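Local coordinates for protein GTN Reductase (Agrobacterium tumefaciens, PDB 5N6G) that probably reduces carbon-carbon double bonds next to activating groups, using FMN and a nicotinamide cofactor, as an ene-reductase of the Old Yellow Enzyme family, at residues K81-T84 with D85-S89; R103-H106 with T107-P111; E220-A224 with G225-I229; N250-V253 with E254-K258; E315-S319 with G320-A324. All blocks are in the same frame, centred on the assembly; numbering follows the deposited sequence. Where two conformers were deposited one is given.

Contact 1: residues K81-T84 with D85-S89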
loop_
_atom_site.group_PDB
_atom_site.type_symbol
_atom_site.label_atom_id
_atom_site.label_comp_id
_atom_site.label_asym_id
_atom_site.label_seq_id
_atom_site.Cartn_x
_atom_site.Cartn_y
_atom_site.Cartn_z
ATOM N N LYS A 81 18.458 -1.778 -0.161
ATOM C CA LYS A 81 19.213 -2.839 0.494
ATOM C C LYS A 81 19.776 -2.369 1.829
ATOM O O LYS A 81 19.814 -3.134 2.795
ATOM C CB LYS A 81 20.321 -3.337 -0.438
ATOM C CG LYS A 81 21.118 -4.518 0.091
ATOM C CD LYS A 81 20.256 -5.776 0.203
ATOM C CE LYS A 81 21.084 -6.997 0.601
ATOM N NZ LYS A 81 20.245 -8.219 0.708
ATOM N N LYS A 82 20.218 -1.120 1.912
ATOM C CA LYS A 82 20.680 -0.605 3.199
ATOM C C LYS A 82 19.552 -0.617 4.225
ATOM O O LYS A 82 19.776 -0.933 5.402
ATOM C CB LYS A 82 21.238 0.806 3.023
ATOM C CG LYS A 82 21.882 1.373 4.272
ATOM C CD LYS A 82 22.240 2.847 4.089
ATOM C CE LYS A 82 23.220 3.316 5.154
ATOM N NZ LYS A 82 24.599 3.500 4.599
ATOM N N ILE A 83 18.334 -0.283 3.787
ATOM C CA ILE A 83 17.173 -0.240 4.672
ATOM C C ILE A 83 16.790 -1.642 5.143
ATOM O O ILE A 83 16.579 -1.870 6.341
ATOM C CB ILE A 83 16.003 0.461 3.965
ATOM C CG1 ILE A 83 16.324 1.951 3.833
ATOM C CG2 ILE A 83 14.693 0.221 4.721
ATOM C CD1 ILE A 83 15.397 2.700 2.968
ATOM N N THR A 84 16.662 -2.600 4.214
ATOM C CA THR A 84 16.243 -3.937 4.625
ATOM C C THR A 84 17.311 -4.601 5.485
ATOM O O THR A 84 16.991 -5.274 6.472
ATOM C CB THR A 84 15.896 -4.816 3.417
ATOM O OG1 THR A 84 17.072 -5.095 2.649
ATOM C CG2 THR A 84 14.861 -4.157 2.530
ATOM N N ASP A 85 18.591 -4.406 5.156
ATOM C CA ASP A 85 19.643 -4.923 6.030
ATOM C C ASP A 85 19.516 -4.345 7.442
ATOM O O ASP A 85 19.664 -5.067 8.436
ATOM C CB ASP A 85 21.012 -4.597 5.455
ATOM C CG ASP A 85 21.395 -5.471 4.268
ATOM O OD1 ASP A 85 20.691 -6.467 3.970
ATOM O OD2 ASP A 85 22.437 -5.147 3.639
ATOM N N GLY A 86 19.271 -3.034 7.551
ATOM C CA GLY A 86 19.188 -2.420 8.868
ATOM C C GLY A 86 17.992 -2.920 9.656
ATOM O O GLY A 86 18.094 -3.202 10.857
ATOM N N VAL A 87 16.842 -3.034 8.993
ATOM C CA VAL A 87 15.651 -3.552 9.656
ATOM C C VAL A 87 15.897 -4.983 10.102
ATOM O O VAL A 87 15.549 -5.376 11.229
ATOM C CB VAL A 87 14.443 -3.438 8.715
ATOM C CG1 VAL A 87 13.247 -4.249 9.254
ATOM C CG2 VAL A 87 14.082 -1.972 8.463
ATOM N N HIS A 88 16.512 -5.791 9.235
ATOM C CA HIS A 88 16.747 -7.186 9.595
ATOM C C HIS A 88 17.733 -7.306 10.752
ATOM O O HIS A 88 17.537 -8.138 11.645
ATOM C CB HIS A 88 17.236 -7.965 8.377
ATOM C CG HIS A 88 16.166 -8.208 7.365
ATOM N ND1 HIS A 88 16.424 -8.255 6.012
ATOM C CD2 HIS A 88 14.835 -8.394 7.506
ATOM C CE1 HIS A 88 15.292 -8.466 5.363
ATOM N NE2 HIS A 88 14.312 -8.550 6.245
ATOM N N SER A 89 18.788 -6.480 10.764
ATOM C CA SER A 89 19.752 -6.524 11.860
ATOM C C SER A 89 19.098 -6.208 13.198
ATOM O O SER A 89 19.561 -6.682 14.242
ATOM C CB SER A 89 20.896 -5.550 11.590
ATOM O OG SER A 89 21.658 -6.003 10.497
HETATM O O HOH W 1 18.173 -7.453 3.907
#

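Contact 2: residues R103-H106 with T107-P111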
loop_
_atom_site.group_PDB
_atom_site.type_symbol
_atom_site.label_atom_id
_atom_site.label_comp_id
_atom_site.label_asym_id
_atom_site.label_seq_id
_atom_site.Cartn_x
_atom_site.Cartn_y
_atom_site.Cartn_z
ATOM N N ARG A 103 -3.891 7.100 -13.072
ATOM C CA ARG A 103 -4.222 8.469 -13.448
ATOM C C ARG A 103 -3.795 9.531 -12.432
ATOM O O ARG A 103 -3.893 10.723 -12.746
ATOM C CB ARG A 103 -5.723 8.603 -13.686
ATOM C CG ARG A 103 -6.570 8.517 -12.421
ATOM C CD ARG A 103 -8.051 8.583 -12.786
ATOM N NE ARG A 103 -8.898 8.595 -11.593
ATOM C CZ ARG A 103 -10.127 9.096 -11.556
ATOM N NH1 ARG A 103 -10.712 9.618 -12.631
ATOM N NH2 ARG A 103 -10.804 9.077 -10.412
ATOM N N ILE A 104 -3.352 9.137 -11.242
ATOM C CA ILE A 104 -3.034 10.107 -10.181
ATOM C C ILE A 104 -1.566 10.477 -10.351
ATOM O O ILE A 104 -0.682 10.025 -9.621
ATOM C CB ILE A 104 -3.344 9.547 -8.797
ATOM C CG1 ILE A 104 -4.787 9.020 -8.739
ATOM C CG2 ILE A 104 -3.130 10.599 -7.757
ATOM C CD1 ILE A 104 -5.870 10.077 -8.994
ATOM N N SER A 105 -1.298 11.325 -11.343
ATOM C CA SER A 105 0.068 11.719 -11.663
ATOM C C SER A 105 0.034 13.028 -12.451
ATOM O O SER A 105 -1.018 13.643 -12.643
ATOM C CB SER A 105 0.780 10.596 -12.422
ATOM O OG SER A 105 2.176 10.837 -12.612
ATOM N N HIS A 106 1.213 13.457 -12.883
ATOM C CA HIS A 106 1.394 14.704 -13.601
ATOM C C HIS A 106 2.379 14.451 -14.729
ATOM O O HIS A 106 3.264 13.608 -14.603
ATOM C CB HIS A 106 1.913 15.795 -12.656
ATOM C CG HIS A 106 1.915 17.168 -13.253
ATOM N ND1 HIS A 106 3.037 17.711 -13.844
ATOM C CD2 HIS A 106 0.952 18.121 -13.322
ATOM C CE1 HIS A 106 2.756 18.925 -14.277
ATOM N NE2 HIS A 106 1.503 19.203 -13.958
ATOM N N THR A 107 2.186 15.149 -15.843
ATOM C CA THR A 107 3.060 14.952 -17.001
ATOM C C THR A 107 4.534 15.149 -16.656
ATOM O O THR A 107 5.390 14.462 -17.223
ATOM C CB THR A 107 2.665 15.898 -18.124
ATOM O OG1 THR A 107 2.722 17.254 -17.642
ATOM C CG2 THR A 107 1.274 15.572 -18.638
ATOM N N SER A 108 4.851 16.059 -15.731
ATOM C CA SER A 108 6.247 16.343 -15.393
ATOM C C SER A 108 6.953 15.161 -14.718
ATOM O O SER A 108 8.191 15.155 -14.636
ATOM C CB SER A 108 6.312 17.582 -14.493
ATOM O OG SER A 108 5.722 17.286 -13.241
ATOM N N LEU A 109 6.202 14.180 -14.210
ATOM C CA LEU A 109 6.755 12.987 -13.585
ATOM C C LEU A 109 6.842 11.801 -14.536
ATOM O O LEU A 109 7.481 10.796 -14.196
ATOM C CB LEU A 109 5.900 12.588 -12.365
ATOM C CG LEU A 109 5.763 13.652 -11.279
ATOM C CD1 LEU A 109 4.677 13.250 -10.261
ATOM C CD2 LEU A 109 7.093 13.868 -10.587
ATOM N N GLN A 110 6.173 11.868 -15.690
ATOM C CA GLN A 110 6.035 10.754 -16.606
ATOM C C GLN A 110 7.203 10.696 -17.577
ATOM O O GLN A 110 7.773 11.734 -17.940
ATOM C CB GLN A 110 4.740 10.888 -17.399
ATOM C CG GLN A 110 3.539 10.676 -16.512
ATOM C CD GLN A 110 3.444 9.262 -16.027
ATOM O OE1 GLN A 110 3.606 8.305 -16.801
ATOM N NE2 GLN A 110 3.207 9.103 -14.741
ATOM N N PRO A 111 7.548 9.500 -18.040
ATOM C CA PRO A 111 8.545 9.411 -19.106
ATOM C C PRO A 111 8.047 10.138 -20.346
ATOM O O PRO A 111 6.859 10.113 -20.682
ATOM C CB PRO A 111 8.705 7.901 -19.330
ATOM C CG PRO A 111 7.532 7.269 -18.711
ATOM C CD PRO A 111 7.009 8.185 -17.666
#

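Contact 3: residues E220-A224 with G225-I229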
loop_
_atom_site.group_PDB
_atom_site.type_symbol
_atom_site.label_atom_id
_atom_site.label_comp_id
_atom_site.label_asym_id
_atom_site.label_seq_id
_atom_site.Cartn_x
_atom_site.Cartn_y
_atom_site.Cartn_z
ATOM N N GLU A 220 4.097 -15.526 -9.281
ATOM C CA GLU A 220 4.930 -16.402 -10.085
ATOM C C GLU A 220 6.397 -16.005 -9.969
ATOM O O GLU A 220 7.284 -16.865 -9.968
ATOM C CB GLU A 220 4.467 -16.351 -11.543
ATOM C CG GLU A 220 5.253 -17.244 -12.487
ATOM C CD GLU A 220 5.102 -18.720 -12.165
ATOM O OE1 GLU A 220 3.972 -19.139 -11.827
ATOM O OE2 GLU A 220 6.112 -19.451 -12.230
ATOM N N GLU A 221 6.660 -14.716 -9.824
ATOM C CA GLU A 221 8.036 -14.241 -9.794
ATOM C C GLU A 221 8.701 -14.498 -8.445
ATOM O O GLU A 221 9.858 -14.951 -8.408
ATOM C CB GLU A 221 8.056 -12.750 -10.136
ATOM C CG GLU A 221 9.435 -12.158 -10.291
ATOM C CD GLU A 221 10.198 -12.737 -11.490
ATOM O OE1 GLU A 221 9.549 -13.141 -12.481
ATOM O OE2 GLU A 221 11.442 -12.786 -11.429
ATOM N N ILE A 222 8.003 -14.235 -7.336
ATOM C CA ILE A 222 8.620 -14.284 -6.012
ATOM C C ILE A 222 8.011 -15.323 -5.086
ATOM O O ILE A 222 8.561 -15.535 -3.993
ATOM C CB ILE A 222 8.595 -12.912 -5.312
ATOM C CG1 ILE A 222 7.157 -12.513 -4.931
ATOM C CG2 ILE A 222 9.284 -11.859 -6.186
ATOM C CD1 ILE A 222 7.094 -11.266 -4.050
ATOM N N GLY A 223 6.928 -15.986 -5.481
ATOM C CA GLY A 223 6.251 -16.932 -4.618
ATOM C C GLY A 223 5.020 -16.315 -3.973
ATOM O O GLY A 223 5.067 -15.202 -3.442
ATOM N N ALA A 224 3.910 -17.056 -3.994
ATOM C CA ALA A 224 2.683 -16.560 -3.389
ATOM C C ALA A 224 2.851 -16.326 -1.892
ATOM O O ALA A 224 2.237 -15.405 -1.332
ATOM C CB ALA A 224 1.541 -17.550 -3.656
ATOM N N GLY A 225 3.711 -17.110 -1.246
ATOM C CA GLY A 225 3.951 -16.957 0.182
ATOM C C GLY A 225 4.733 -15.715 0.564
ATOM O O GLY A 225 4.933 -15.470 1.765
ATOM N N ARG A 226 5.233 -14.962 -0.415
ATOM C CA ARG A 226 5.869 -13.678 -0.147
ATOM C C ARG A 226 5.070 -12.532 -0.756
ATOM O O ARG A 226 5.606 -11.420 -0.885
ATOM C CB ARG A 226 7.312 -13.650 -0.664
ATOM C CG ARG A 226 8.144 -14.725 -0.003
ATOM C CD ARG A 226 9.632 -14.541 -0.175
ATOM N NE ARG A 226 10.328 -15.522 0.671
ATOM C CZ ARG A 226 10.624 -15.361 1.964
ATOM N NH1 ARG A 226 10.323 -14.239 2.613
ATOM N NH2 ARG A 226 11.244 -16.334 2.622
ATOM N N THR A 227 3.824 -12.791 -1.166
ATOM C CA THR A 227 2.967 -11.817 -1.847
ATOM C C THR A 227 1.741 -11.505 -1.002
ATOM O O THR A 227 0.984 -12.410 -0.645
ATOM C CB THR A 227 2.534 -12.336 -3.220
ATOM O OG1 THR A 227 3.689 -12.688 -3.996
ATOM C CG2 THR A 227 1.722 -11.287 -3.948
ATOM N N GLY A 228 1.541 -10.219 -0.688
ATOM C CA GLY A 228 0.304 -9.752 -0.084
ATOM C C GLY A 228 -0.305 -8.632 -0.911
ATOM O O GLY A 228 0.212 -8.257 -1.960
ATOM N N ILE A 229 -1.448 -8.140 -0.448
ATOM C CA ILE A 229 -2.172 -7.129 -1.216
ATOM C C ILE A 229 -2.920 -6.236 -0.247
ATOM O O ILE A 229 -3.449 -6.708 0.762
ATOM C CB ILE A 229 -3.136 -7.785 -2.231
ATOM C CG1 ILE A 229 -3.799 -6.751 -3.140
ATOM C CG2 ILE A 229 -4.147 -8.688 -1.515
ATOM C CD1 ILE A 229 -4.376 -7.360 -4.406
#

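Contact 4: residues N250-V253 with E254-K258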
loop_
_atom_site.group_PDB
_atom_site.type_symbol
_atom_site.label_atom_id
_atom_site.label_comp_id
_atom_site.label_asym_id
_atom_site.label_seq_id
_atom_site.Cartn_x
_atom_site.Cartn_y
_atom_site.Cartn_z
ATOM N N ASN A 250 -16.252 -9.053 -2.519
ATOM C CA ASN A 250 -16.385 -10.452 -2.140
ATOM C C ASN A 250 -15.865 -11.347 -3.248
ATOM O O ASN A 250 -15.182 -12.331 -2.974
ATOM C CB ASN A 250 -17.829 -10.785 -1.788
ATOM C CG ASN A 250 -18.217 -10.341 -0.361
ATOM O OD1 ASN A 250 -17.575 -9.464 0.248
ATOM N ND2 ASN A 250 -19.278 -10.941 0.163
ATOM N N TYR A 251 -16.141 -11.005 -4.509
ATOM C CA TYR A 251 -15.599 -11.784 -5.621
ATOM C C TYR A 251 -14.079 -11.735 -5.621
ATOM O O TYR A 251 -13.416 -12.763 -5.788
ATOM C CB TYR A 251 -16.145 -11.275 -6.957
ATOM C CG TYR A 251 -15.477 -11.927 -8.149
ATOM C CD1 TYR A 251 -15.926 -13.139 -8.637
ATOM C CD2 TYR A 251 -14.395 -11.331 -8.765
ATOM C CE1 TYR A 251 -15.294 -13.744 -9.713
ATOM C CE2 TYR A 251 -13.760 -11.920 -9.810
ATOM C CZ TYR A 251 -14.212 -13.124 -10.291
ATOM O OH TYR A 251 -13.583 -13.749 -11.366
ATOM N N VAL A 252 -13.511 -10.540 -5.457
ATOM C CA VAL A 252 -12.055 -10.390 -5.477
ATOM C C VAL A 252 -11.418 -11.303 -4.439
ATOM O O VAL A 252 -10.485 -12.058 -4.747
ATOM C CB VAL A 252 -11.660 -8.921 -5.253
ATOM C CG1 VAL A 252 -10.186 -8.797 -4.909
ATOM C CG2 VAL A 252 -11.984 -8.126 -6.525
ATOM N N VAL A 253 -11.894 -11.239 -3.192
ATOM C CA VAL A 253 -11.204 -12.035 -2.174
ATOM C C VAL A 253 -11.538 -13.516 -2.282
ATOM O O VAL A 253 -10.727 -14.353 -1.877
ATOM C CB VAL A 253 -11.439 -11.565 -0.726
ATOM C CG1 VAL A 253 -10.696 -10.322 -0.448
ATOM C CG2 VAL A 253 -12.925 -11.498 -0.364
ATOM N N GLU A 254 -12.698 -13.890 -2.834
ATOM C CA GLU A 254 -12.929 -15.291 -3.140
ATOM C C GLU A 254 -11.843 -15.809 -4.077
ATOM O O GLU A 254 -11.313 -16.904 -3.886
ATOM C CB GLU A 254 -14.315 -15.454 -3.758
ATOM C CG GLU A 254 -14.652 -16.850 -4.162
ATOM C CD GLU A 254 -15.702 -16.908 -5.260
ATOM O OE1 GLU A 254 -16.320 -15.860 -5.569
ATOM O OE2 GLU A 254 -15.893 -18.003 -5.830
ATOM N N GLN A 255 -11.497 -15.018 -5.087
ATOM C CA GLN A 255 -10.448 -15.436 -6.001
ATOM C C GLN A 255 -9.085 -15.420 -5.328
ATOM O O GLN A 255 -8.271 -16.317 -5.560
ATOM C CB GLN A 255 -10.437 -14.547 -7.242
ATOM C CG GLN A 255 -11.746 -14.513 -7.993
ATOM C CD GLN A 255 -12.469 -15.841 -8.061
ATOM O OE1 GLN A 255 -11.922 -16.837 -8.510
ATOM N NE2 GLN A 255 -13.713 -15.856 -7.606
ATOM N N LEU A 256 -8.815 -14.411 -4.478
ATOM C CA LEU A 256 -7.542 -14.365 -3.764
ATOM C C LEU A 256 -7.405 -15.523 -2.787
ATOM O O LEU A 256 -6.290 -15.974 -2.513
ATOM C CB LEU A 256 -7.391 -13.028 -3.036
ATOM C CG LEU A 256 -7.278 -11.816 -3.959
ATOM C CD1 LEU A 256 -7.268 -10.549 -3.101
ATOM C CD2 LEU A 256 -6.065 -11.810 -4.838
ATOM N N GLY A 257 -8.527 -16.021 -2.264
ATOM C CA GLY A 257 -8.509 -17.162 -1.366
ATOM C C GLY A 257 -8.003 -18.433 -1.997
ATOM O O GLY A 257 -7.665 -19.388 -1.289
ATOM N N LYS A 258 -7.955 -18.472 -3.322
ATOM C CA LYS A 258 -7.481 -19.623 -4.071
ATOM C C LYS A 258 -5.984 -19.588 -4.332
ATOM O O LYS A 258 -5.436 -20.594 -4.828
ATOM C CB LYS A 258 -8.213 -19.691 -5.406
ATOM C CG LYS A 258 -9.719 -19.902 -5.306
ATOM C CD LYS A 258 -10.358 -19.684 -6.650
ATOM C CE LYS A 258 -11.861 -19.898 -6.588
ATOM N NZ LYS A 258 -12.440 -19.695 -7.949
#

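Contact 5: residues E315-S319 with G320-A324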
loop_
_atom_site.group_PDB
_atom_site.type_symbol
_atom_site.label_atom_id
_atom_site.label_comp_id
_atom_site.label_asym_id
_atom_site.label_seq_id
_atom_site.Cartn_x
_atom_site.Cartn_y
_atom_site.Cartn_z
ATOM N N GLU A 315 -8.556 -5.762 21.312
ATOM C CA GLU A 315 -9.826 -6.490 21.287
ATOM C C GLU A 315 -10.053 -7.164 19.933
ATOM O O GLU A 315 -10.588 -8.281 19.869
ATOM C CB GLU A 315 -10.985 -5.542 21.621
ATOM C CG GLU A 315 -11.013 -5.140 23.089
ATOM C CD GLU A 315 -12.105 -4.136 23.423
ATOM O OE1 GLU A 315 -12.933 -3.823 22.542
ATOM O OE2 GLU A 315 -12.132 -3.656 24.576
ATOM N N ALA A 316 -9.644 -6.517 18.844
ATOM C CA ALA A 316 -9.885 -7.091 17.522
ATOM C C ALA A 316 -9.080 -8.365 17.316
ATOM O O ALA A 316 -9.559 -9.317 16.686
ATOM C CB ALA A 316 -9.560 -6.066 16.433
ATOM N N VAL A 317 -7.858 -8.413 17.840
ATOM C CA VAL A 317 -7.066 -9.632 17.708
ATOM C C VAL A 317 -7.574 -10.707 18.654
ATOM O O VAL A 317 -7.751 -11.863 18.256
ATOM C CB VAL A 317 -5.573 -9.332 17.922
ATOM C CG1 VAL A 317 -4.757 -10.604 17.900
ATOM C CG2 VAL A 317 -5.079 -8.392 16.819
ATOM N N GLU A 318 -7.822 -10.360 19.921
ATOM C CA GLU A 318 -8.197 -11.403 20.862
ATOM C C GLU A 318 -9.575 -11.981 20.545
ATOM O O GLU A 318 -9.849 -13.136 20.891
ATOM C CB GLU A 318 -8.146 -10.868 22.290
ATOM C CG GLU A 318 -9.127 -9.776 22.598
ATOM C CD GLU A 318 -9.044 -9.313 24.052
ATOM O OE1 GLU A 318 -8.106 -9.738 24.764
ATOM O OE2 GLU A 318 -9.921 -8.527 24.481
ATOM N N SER A 319 -10.448 -11.208 19.894
ATOM C CA SER A 319 -11.764 -11.719 19.525
ATOM C C SER A 319 -11.721 -12.576 18.267
ATOM O O SER A 319 -12.717 -13.242 17.944
ATOM C CB SER A 319 -12.733 -10.564 19.305
ATOM O OG SER A 319 -12.407 -9.862 18.121
ATOM N N GLY A 320 -10.606 -12.564 17.557
ATOM C CA GLY A 320 -10.512 -13.256 16.290
ATOM C C GLY A 320 -11.048 -12.511 15.088
ATOM O O GLY A 320 -11.069 -13.085 13.996
ATOM N N LYS A 321 -11.435 -11.237 15.228
ATOM C CA LYS A 321 -11.888 -10.481 14.059
ATOM C C LYS A 321 -10.771 -10.236 13.063
ATOM O O LYS A 321 -11.004 -10.238 11.845
ATOM C CB LYS A 321 -12.470 -9.142 14.487
ATOM C CG LYS A 321 -13.773 -9.261 15.232
ATOM C CD LYS A 321 -14.236 -7.884 15.733
ATOM C CE LYS A 321 -15.544 -7.990 16.527
ATOM N NZ LYS A 321 -15.934 -6.670 17.099
ATOM N N VAL A 322 -9.563 -9.969 13.552
ATOM C CA VAL A 322 -8.418 -9.708 12.690
ATOM C C VAL A 322 -7.238 -10.478 13.256
ATOM O O VAL A 322 -7.209 -10.824 14.435
ATOM C CB VAL A 322 -8.071 -8.197 12.583
ATOM C CG1 VAL A 322 -9.300 -7.385 12.269
ATOM C CG2 VAL A 322 -7.422 -7.687 13.868
ATOM N N ASP A 323 -6.241 -10.724 12.402
ATOM C CA ASP A 323 -5.020 -11.381 12.848
ATOM C C ASP A 323 -3.952 -10.399 13.284
ATOM O O ASP A 323 -3.076 -10.759 14.075
ATOM C CB ASP A 323 -4.436 -12.258 11.742
ATOM C CG ASP A 323 -5.367 -13.365 11.314
ATOM O OD1 ASP A 323 -6.110 -13.883 12.184
ATOM O OD2 ASP A 323 -5.353 -13.723 10.107
ATOM N N ALA A 324 -3.987 -9.184 12.755
ATOM C CA ALA A 324 -2.969 -8.188 13.042
ATOM C C ALA A 324 -3.573 -6.833 12.705
ATOM O O ALA A 324 -4.551 -6.742 11.953
ATOM C CB ALA A 324 -1.682 -8.423 12.243
HETATM O O HOH W 2 -7.046 -12.949 16.013
#

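Contact 1: residues K81-T84 with D85-S89
Helix 74-89 is the crossover helix of a beta-alpha-beta unit in the TIM barrel, linking strands 50-57 and 94-99, and its last two turns pair K81 with D85 and T84 with H88. The backbone keeps the regular i to i+4 pattern: D85 N donates to K81 O and V87 N to I83 O, the latter bond being close to linear (167° at the hydrogen). Laid over this frame, one line of side chains is polar. The K81 chain starts with CG anti to its backbone N (chi1 -176°) and bends at chi2, which carries CE across the D85 carboxylate to lie 3.4 Å from D85 OD1. The ammonium itself makes only a long salt bridge, K81 NZ to D85 OD1 at 3.7 Å.

The same oxygen, D85 OD1, accepts a hydrogen bond from a water at 2.7 Å. That water also donates to T84 OG1 at 2.9 Å and sits in the plane of the H88 ring at its edge, 2.9 Å from H88 ND1. Beyond the helix, T84 OG1 is hydrogen-bonded to A170 O, and H88 NE2 to the carboxylate of D173. A separate apolar side carries I83 CG2 against V87 CG2 (4.4 Å), and both residues also rest on helix 36-43.

A carboxylate, a hydroxyl and an imidazole thus share one water on a single helical face, while D173 at the far nitrogen of H88 would be expected to polarise the ring and could raise its affinity for a second proton.

Contact 2: residues R103-H106 with T107-P111
H106 is extended and runs straight into a short 3-10 turn at T107-L109, so that the chain folds back and L109 N donates to H106 O at 3.0 Å. The donor lies well above the carbonyl plane, 51° out of it, as a tight turn of this kind imposes. The turn belongs to the long loop that follows barrel strand 94-99 and precedes strand 117-118, an excursion from the TIM-barrel core; the side chain of L109 is about 11 Å from the bound 2-phenylacrylic acid.

Three bonds to side chains brace the fold-back. With CG anti to the backbone N, the H106 ring reaches forward over the start of the turn, where both polar groups of S108 meet one nitrogen. S108 N donates to H106 ND1 at 3.1 Å from a position tilted 34° out of the ring plane, and S108 OG is hydrogen-bonded to the same H106 ND1 at 2.8 Å, near the ring plane. T107 OG1 lies over one face of the imidazole, 3.8 Å from H106 CE1. Outside the turn, the ring also packs on T128 and I130 of strand 127-131.

One residue earlier, S105 is joined to Q110. The Q110 chain bends at chi2, which brings its amide back toward S105 and leaves Q110 CG 3.5 Å from H106 O. S105 OG is tied to Q63 O as well, and Q110 NE2 to Q61 O, which fastens the turn to the chain at Q61 and Q63. Q110 NE2 meets S105 OG at 2.9 Å, with the serine oxygen only 12° out of the amide plane.

Contact 3: residues E220-A224 with G225-I229
The carbonyl oxygen of G223 is gripped by two donors that approach from opposite faces of its plane: R226 N at 3.0 Å and the hydroxyl T227 OG1 at 2.9 Å. Each stands well out of the plane, by 58° and 40° respectively, so the peptide is clasped across its faces and its rotation is restrained by a backbone group on one side and a side chain on the other. The next carbonyl takes one N-H, T227 N donating to A224 O at 3.1 Å. Together these bonds wind the A224-G225 corner into a compact turn.

The turn carries the chain from helix 204-222 into strand 227-231, the helix-to-strand step of the barrel. G223 is the first residue to leave helical geometry, and its positive phi of 100° is a conformation to which glycine is suited. T227 then opens the strand. Its OG1 lies anti to the carbonyl carbon, directed back at the end of the helix.

The I222 side chain lies against the corner. I222 CD1 reaches 3.5 Å from R226 O, and I222 CG1 lies 3.6 Å from T227 OG1, so the threonine hydroxyl is flanked by carbon on the side of the isoleucine. I222 continues onto A164 and L168 of helix 150-169, while the extended R226 side chain leaves the turn, and its NH1 hydrogen-bonds D173 O.

Because one side-chain hydroxyl and one peptide N-H share G223 O, the first residue of the strand is tied to the first residue beyond the helix, so the turn is held at the point where the chain enters the strand.

Contact 4: residues N250-V253 with E254-K258
V253 O takes the N-H of G257 at 2.8 Å, and the turn before it is held in the same way, E254 N to N250 O and L256 N to V252 O both at 2.9 Å. These i to i+4 bonds run along the last turns of helix 245-256. The L256 N-H lies in the carbonyl plane of V252, whereas G257 N is tilted 28° out of that of V253.

On one flank the Y251 ring and the Q255 side chain lie over each other. Q255 bends at chi2 so that its CG sits over one ring face, a CH-pi contact of 3.9 Å from Q255 CG to the Y251 centroid. The amide carries on across the ring at a shallow inclination, the two planes 27° apart, and Q255 NE2 comes 3.4 Å from Y251 CE1. At the other end of the amide, K258 NZ donates to Q255 OE1 at 3.0 Å, consistent with the amide oxygen, not its nitrogen, being placed there. The inner flank is aliphatic: the V252 and L256 side chains lie side by side, V252 CG1 3.9 Å from L256 CD1.

In the barrel this helix is the crossover of the beta-alpha-beta unit between strands 227-231 and 263-267. Y251 and Q255 face helix 204-222, V253 packs on F289, A292 and Y293 of helix 286-295, and V253 and L256 reach inward to L231 and I229 of strand 227-231.

Contact 5: residues E315-S319 with G320-A324
G320, V317 and S319 carry this contact at the end of helix 310-318. G320 N donates to V317 O at 3.0 Å, approaching from 63° above the carbonyl plane, and the chain then reverses through the positive phi of the glycine (83°). The reversal brings V322 back against the last turn, where V322 N donates to A316 O at 3.2 Å.

S319 works in both directions. With chi1 at 71°, its OG is tucked on the side shared by the backbone N and carbonyl carbon, from which it donates to E315 O at 3.0 Å. S319 N uses the same E315 O from the opposite face of its plane. Toward the outgoing chain, S319 OG accepts a weak bond from K321 N and touches K321 CG.

With a glycine at positive phi and two bonds returning to the last turn, the arrangement is a Schellman motif. It ends the helix and turns the chain toward strand 324-327, the last strand of the barrel, whose A324 pairs with W302 and A304 of strand 301-305. D323, just before it, sends its carboxylate to W302 N and to R294.

V317 meets V322 across the turn, their side chains crossing at about a right angle, with V317 CG2 3.8 Å from V322 CG2. The same methyl, V322 CG2, lies 3.7 Å from A316 CB. V317 CA directs its hydrogen almost straight at V322 O, and one water donates to both carbonyls, at 2.6 Å from V317 O and 2.7 Å from V322 O.

The five contacts follow one another along a single TIM barrel without interleaving. Contacts 1 and 4 lie within crossover helices, contacts 3 and 5 at the turns that lead from a helix into strands 227-231 and 324-327, and contact 2 in the loop after strand 94-99. Contacts 3 and 4 touch, I229 CG2 meeting L256 CD1 at 4.0 Å, where strand 227-231 and the helix that follows it pack together. Contacts 1 and 3 have centres about 20 Å apart, yet H88 and R226 both reach D173. Contacts 2 and 5, about 40 Å apart between centres, lie on opposite sides of the chain's centre. Together they sample the helices, turns and strand ends of a barrel that holds FMN.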